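Local atomic coordinates of MRG701 (Oryza sativa, PDB entry 5IN1), a protein that probably recognises methylated histone tails through its chromodomain, as relatives in the MRG family do, in the control of transcription in rice. Residues Leu10-Pro15 against Gln66-Ser71. Residues are numbered along the deposited sequence; the frame is centred on the assembly and turned at random.
Sequences LAYHGP and QELEKS
Leu68 reaches from the last turn of the C-terminal helix to Tyr12 and Pro15, and its methyl CD1 does nearly all of the touching. That methyl sits at the edge of the tyrosine ring, close to the ring plane, 3.9 Å from Tyr12 CE1 and 4.0 Å from Tyr12 OH. It therefore meets the rim of the ring beside the hydroxyl end, and the two side chains cross at about a right angle. The second neighbour of the same methyl is backbone: Leu68 CD1 lies 3.6 Å from Pro15 O, while Leu68 CD2 stands farther back, at 4.2 Å from that oxygen. Pro15 thus contributes its carbonyl, its ring staying clear of the leucine.

Leu68 points its CB toward the strand, and with CG anti to its own carbonyl carbon (chi1 -68°) the isobutyl group extends between the backbones. Pro15 CA and Leu68 CA, the nearest such pair, are 7.8 Å apart, and the junction is small and lies at the surface. Around Leu68 the helix is ending: Lys70 N still bonds to Gln66 O at 2.9 Å, but the bonds of Ser71 N to Glu67 O and Leu68 O are weak.

Further out, Leu16 and Leu17 of strand 16-28 also touch Leu68, and Tyr12 rests on Leu17 and on Lys64 of the helix. Arg53 fixes the main chain of Tyr12, by backbone hydrogen bonding and through its NE, which bonds to Tyr12 O. The arrangement joins the end of the first strand and the turn after it to the C-terminal helix, which packs beside the strongly curved antiparallel sheet, as is characteristic of the chromodomain fold.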
loop_
_atom_site.group_PDB
_atom_site.type_symbol
_atom_site.label_atom_id
_atom_site.label_comp_id
_atom_site.label_asym_id
_atom_site.label_seq_id
_atom_site.Cartn_x
_atom_site.Cartn_y
_atom_site.Cartn_z
ATOM N N LEU A 10 -10.735 -8.439 -13.256
ATOM C CA LEU A 10 -10.899 -9.849 -13.601
ATOM C C LEU A 10 -10.191 -10.686 -12.542
ATOM O O LEU A 10 -9.100 -10.324 -12.087
ATOM C CB LEU A 10 -10.342 -10.140 -14.993
ATOM C CG LEU A 10 -11.079 -9.414 -16.107
ATOM C CD1 LEU A 10 -10.337 -9.530 -17.423
ATOM C CD2 LEU A 10 -12.500 -9.942 -16.249
ATOM N N ALA A 11 -10.812 -11.776 -12.125
ATOM C CA ALA A 11 -10.262 -12.653 -11.092
ATOM C C ALA A 11 -10.360 -14.105 -11.528
ATOM O O ALA A 11 -11.400 -14.567 -12.006
ATOM C CB ALA A 11 -10.997 -12.463 -9.772
ATOM N N TYR A 12 -9.267 -14.837 -11.360
ATOM C CA TYR A 12 -9.301 -16.277 -11.528
ATOM C C TYR A 12 -10.115 -16.923 -10.418
ATOM O O TYR A 12 -10.005 -16.559 -9.251
ATOM C CB TYR A 12 -7.892 -16.860 -11.541
ATOM C CG TYR A 12 -7.154 -16.661 -12.834
ATOM C CD1 TYR A 12 -7.564 -17.309 -13.980
ATOM C CD2 TYR A 12 -6.037 -15.828 -12.915
ATOM C CE1 TYR A 12 -6.898 -17.152 -15.183
ATOM C CE2 TYR A 12 -5.362 -15.669 -14.111
ATOM C CZ TYR A 12 -5.788 -16.343 -15.234
ATOM O OH TYR A 12 -5.130 -16.191 -16.448
ATOM N N HIS A 13 -10.939 -17.885 -10.787
ATOM C CA HIS A 13 -11.539 -18.773 -9.803
ATOM C C HIS A 13 -11.525 -20.113 -10.489
ATOM O O HIS A 13 -12.378 -20.401 -11.317
ATOM C CB HIS A 13 -12.949 -18.340 -9.411
ATOM C CG HIS A 13 -13.363 -18.825 -8.062
ATOM N ND1 HIS A 13 -13.940 -20.060 -7.864
ATOM C CD2 HIS A 13 -13.268 -18.252 -6.837
ATOM C CE1 HIS A 13 -14.199 -20.222 -6.580
ATOM N NE2 HIS A 13 -13.800 -19.142 -5.934
ATOM N N GLY A 14 -10.508 -20.916 -10.210
ATOM C CA GLY A 14 -10.189 -21.969 -11.149
ATOM C C GLY A 14 -9.615 -21.318 -12.393
ATOM O O GLY A 14 -9.224 -20.156 -12.365
ATOM N N PRO A 15 -9.565 -22.063 -13.501
ATOM C CA PRO A 15 -8.802 -21.619 -14.670
ATOM C C PRO A 15 -9.457 -20.534 -15.514
ATOM O O PRO A 15 -8.805 -20.044 -16.433
ATOM C CB PRO A 15 -8.627 -22.912 -15.476
ATOM C CG PRO A 15 -9.797 -23.742 -15.065
ATOM C CD PRO A 15 -10.027 -23.455 -13.625
ATOM N N GLN A 66 -11.639 -14.112 -22.883
ATOM C CA GLN A 66 -12.230 -14.701 -24.088
ATOM C C GLN A 66 -11.454 -15.931 -24.579
ATOM O O GLN A 66 -12.060 -16.954 -24.898
ATOM C CB GLN A 66 -12.321 -13.639 -25.198
ATOM C CG GLN A 66 -12.545 -14.169 -26.624
ATOM C CD GLN A 66 -12.789 -13.053 -27.635
ATOM O OE1 GLN A 66 -12.582 -11.885 -27.347
ATOM N NE2 GLN A 66 -13.239 -13.422 -28.832
ATOM N N GLU A 67 -10.134 -15.813 -24.676
ATOM C CA GLU A 67 -9.321 -16.932 -25.135
ATOM C C GLU A 67 -9.516 -18.147 -24.247
ATOM O O GLU A 67 -9.599 -19.270 -24.735
ATOM C CB GLU A 67 -7.837 -16.551 -25.167
ATOM C CG GLU A 67 -6.908 -17.650 -25.707
ATOM C CD GLU A 67 -5.423 -17.324 -25.514
ATOM O OE1 GLU A 67 -5.089 -16.214 -25.047
ATOM O OE2 GLU A 67 -4.577 -18.183 -25.838
ATOM N N LEU A 68 -9.553 -17.933 -22.934
ATOM C CA LEU A 68 -9.751 -19.054 -22.026
ATOM C C LEU A 68 -11.121 -19.691 -22.202
ATOM O O LEU A 68 -11.257 -20.911 -22.129
ATOM C CB LEU A 68 -9.565 -18.623 -20.571
ATOM C CG LEU A 68 -8.125 -18.250 -20.228
ATOM C CD1 LEU A 68 -8.020 -17.517 -18.882
ATOM C CD2 LEU A 68 -7.246 -19.506 -20.252
ATOM N N GLU A 69 -12.135 -18.866 -22.431
ATOM C CA GLU A 69 -13.471 -19.398 -22.682
ATOM C C GLU A 69 -13.524 -20.228 -23.965
ATOM O O GLU A 69 -14.204 -21.252 -24.027
ATOM C CB GLU A 69 -14.494 -18.262 -22.748
ATOM C CG GLU A 69 -14.774 -17.639 -21.392
ATOM C CD GLU A 69 -15.790 -16.528 -21.468
ATOM O OE1 GLU A 69 -15.496 -15.500 -22.130
ATOM O OE2 GLU A 69 -16.876 -16.661 -20.867
ATOM N N LYS A 70 -12.799 -19.797 -24.991
ATOM C CA LYS A 70 -12.844 -20.506 -26.264
ATOM C C LYS A 70 -12.041 -21.796 -26.264
ATOM O O LYS A 70 -12.306 -22.692 -27.073
ATOM C CB LYS A 70 -12.365 -19.591 -27.381
ATOM C CG LYS A 70 -13.342 -18.491 -27.679
ATOM C CD LYS A 70 -12.871 -17.596 -28.801
ATOM C CE LYS A 70 -12.736 -18.353 -30.124
ATOM N NZ LYS A 70 -14.044 -18.790 -30.715
ATOM N N SER A 71 -11.069 -21.913 -25.369
ATOM C CA SER A 71 -10.243 -23.115 -25.344
ATOM C C SER A 71 -10.786 -24.125 -24.342
ATOM O O SER A 71 -10.225 -25.210 -24.176
ATOM C CB SER A 71 -8.793 -22.767 -25.023
ATOM O OG SER A 71 -8.672 -22.274 -23.705
#